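Local structure of iron-regulated transcriptional activator AFT2 (Saccharomyces cerevisiae, 4LMG) at residues K22-K27 with W88-M93. The protein activates iron-regulon genes when iron is low, recognising the promoter sequence 5'-CACCC-3' through its WRKY-GCM1 DNA-binding domain. Numbering follows the deposited sequence.
Sequences KPWLQK and WNVVVM. With nucleotides of chain G.
V90 meets two neighbouring side chains of helix 21-29, W24 and L25, one with each of its methyl groups. CG2 of V90 lies 4.3 Å from CZ3 of W24, on the six-membered part of the indole, and approaches that ring obliquely. CG1 of V90 lies 4.4 Å from CD2 of L25. In all three residues the bond to CB points toward the other segment. The contact is loose and purely apolar; the CA atoms of L25 and V90 are still 9.7 Å apart. F15 meets the indole of W24 edge-to-face. L25 also touches I77 of strand 76-82, F48 of strand 45-50 and I36 of strand 36-42, so the helix lies across several strands. V90 touches I77 as well, within the sheet.

K22, one turn before Q26 on the same helix, reaches the DNA instead. With chi1 at 179°, the chain starts out pointing away from its own backbone N and stays fully extended to NZ. NZ makes a weak hydrogen bond of 3.0 Å to OP2 of DC10 of chain G. It also lies 2.9 Å from OP1. One helix thus packs on the antiparallel sheet and contacts the DNA backbone, within the WRKY-GCM1 fold of the AFT DNA-binding domain.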
# COMPACT_ATOMS: atom_id res chain seq x y z
N LYS A 22 -2.99 12.66 -11.82
CA LYS A 22 -2.69 13.33 -10.56
C LYS A 22 -1.97 14.68 -10.74
O LYS A 22 -2.41 15.69 -10.18
CB LYS A 22 -1.90 12.42 -9.62
CG LYS A 22 -1.54 13.06 -8.28
CD LYS A 22 -0.79 12.10 -7.38
CE LYS A 22 -0.42 12.75 -6.06
NZ LYS A 22 0.29 11.81 -5.15
N PRO A 23 -0.88 14.69 -11.52
CA PRO A 23 -0.14 15.94 -11.78
C PRO A 23 -1.03 17.03 -12.38
O PRO A 23 -0.87 18.21 -12.06
CB PRO A 23 0.92 15.51 -12.80
CG PRO A 23 1.10 14.06 -12.56
CD PRO A 23 -0.25 13.53 -12.18
N TRP A 24 -1.95 16.63 -13.25
CA TRP A 24 -2.87 17.59 -13.85
C TRP A 24 -3.82 18.15 -12.81
O TRP A 24 -4.05 19.35 -12.75
CB TRP A 24 -3.65 16.93 -14.99
CG TRP A 24 -4.63 17.84 -15.65
CD1 TRP A 24 -4.36 18.90 -16.46
CD2 TRP A 24 -6.06 17.78 -15.55
NE1 TRP A 24 -5.52 19.50 -16.87
CE2 TRP A 24 -6.58 18.83 -16.32
CE3 TRP A 24 -6.95 16.94 -14.87
CZ2 TRP A 24 -7.95 19.06 -16.45
CZ3 TRP A 24 -8.31 17.16 -15.00
CH2 TRP A 24 -8.79 18.22 -15.78
N LEU A 25 -4.35 17.27 -11.97
CA LEU A 25 -5.28 17.68 -10.92
C LEU A 25 -4.61 18.59 -9.89
O LEU A 25 -5.25 19.48 -9.34
CB LEU A 25 -5.89 16.45 -10.25
CG LEU A 25 -6.94 15.72 -11.09
CD1 LEU A 25 -7.40 14.45 -10.42
CD2 LEU A 25 -8.12 16.65 -11.36
N GLN A 26 -3.32 18.36 -9.63
CA GLN A 26 -2.58 19.18 -8.68
C GLN A 26 -2.46 20.61 -9.17
O GLN A 26 -2.57 21.55 -8.39
CB GLN A 26 -1.19 18.59 -8.42
CG GLN A 26 -1.19 17.31 -7.59
CD GLN A 26 0.18 16.69 -7.48
OE1 GLN A 26 0.87 16.50 -8.48
NE2 GLN A 26 0.59 16.38 -6.26
N LYS A 27 -2.22 20.78 -10.47
CA LYS A 27 -2.13 22.11 -11.05
C LYS A 27 -3.41 22.88 -10.82
O LYS A 27 -3.38 24.10 -10.64
CB LYS A 27 -1.84 22.02 -12.55
CG LYS A 27 -0.43 21.58 -12.90
CD LYS A 27 -0.23 21.51 -14.40
CE LYS A 27 -0.56 22.83 -15.07
NZ LYS A 27 -0.39 22.77 -16.54
N TRP A 88 -10.88 9.65 -20.96
CA TRP A 88 -11.06 9.73 -19.51
C TRP A 88 -12.08 10.79 -19.16
O TRP A 88 -12.05 11.89 -19.71
CB TRP A 88 -9.73 10.07 -18.83
CG TRP A 88 -8.72 8.97 -18.86
CD1 TRP A 88 -7.83 8.70 -19.86
CD2 TRP A 88 -8.47 8.01 -17.83
NE1 TRP A 88 -7.05 7.62 -19.52
CE2 TRP A 88 -7.42 7.17 -18.28
CE3 TRP A 88 -9.03 7.76 -16.57
CZ2 TRP A 88 -6.93 6.11 -17.52
CZ3 TRP A 88 -8.54 6.71 -15.82
CH2 TRP A 88 -7.50 5.90 -16.30
N ASN A 89 -12.99 10.47 -18.25
CA ASN A 89 -13.86 11.50 -17.69
C ASN A 89 -13.54 11.75 -16.22
O ASN A 89 -13.23 10.81 -15.47
CB ASN A 89 -15.34 11.19 -17.92
CG ASN A 89 -15.79 9.90 -17.28
OD1 ASN A 89 -16.33 9.89 -16.18
ND2 ASN A 89 -15.57 8.79 -17.98
N VAL A 90 -13.60 13.01 -15.81
CA VAL A 90 -13.25 13.37 -14.44
C VAL A 90 -14.43 14.03 -13.75
O VAL A 90 -14.99 15.00 -14.25
CB VAL A 90 -12.03 14.31 -14.40
CG1 VAL A 90 -11.63 14.59 -12.96
CG2 VAL A 90 -10.87 13.70 -15.18
N VAL A 91 -14.81 13.48 -12.60
CA VAL A 91 -15.94 14.00 -11.85
C VAL A 91 -15.55 14.33 -10.41
O VAL A 91 -14.82 13.58 -9.76
CB VAL A 91 -17.11 13.00 -11.83
CG1 VAL A 91 -18.32 13.62 -11.15
CG2 VAL A 91 -17.45 12.57 -13.25
N VAL A 92 -16.04 15.47 -9.92
CA VAL A 92 -15.85 15.85 -8.53
C VAL A 92 -17.10 15.50 -7.73
O VAL A 92 -18.22 15.83 -8.13
CB VAL A 92 -15.57 17.36 -8.39
CG1 VAL A 92 -15.50 17.74 -6.92
CG2 VAL A 92 -14.29 17.73 -9.11
N MET A 93 -16.90 14.84 -6.59
CA MET A 93 -18.00 14.44 -5.72
C MET A 93 -17.86 15.08 -4.35
O MET A 93 -16.76 15.48 -3.96
CB MET A 93 -18.03 12.91 -5.58
CG MET A 93 -17.93 12.17 -6.90
SD MET A 93 -17.69 10.40 -6.69
CE MET A 93 -17.64 9.86 -8.40
P DC G 10 -0.01 8.93 -3.31
OP1 DC G 10 1.27 9.32 -3.94
OP2 DC G 10 -1.18 9.84 -3.42
O5' DC G 10 -0.45 7.49 -3.86
C5' DC G 10 0.53 6.48 -4.03
C4' DC G 10 -0.11 5.11 -4.25
O4' DC G 10 -0.56 4.55 -2.99
C3' DC G 10 -1.33 5.09 -5.18
O3' DC G 10 -1.17 4.10 -6.18
C2' DC G 10 -2.47 4.68 -4.25
C1' DC G 10 -1.69 3.77 -3.31
N1 DC G 10 -2.43 3.38 -2.08
C2 DC G 10 -2.17 2.12 -1.51
O2 DC G 10 -1.33 1.38 -2.05
N3 DC G 10 -2.84 1.75 -0.40
C4 DC G 10 -3.74 2.57 0.15
N4 DC G 10 -4.37 2.15 1.26
C5 DC G 10 -4.02 3.86 -0.41
C6 DC G 10 -3.35 4.21 -1.51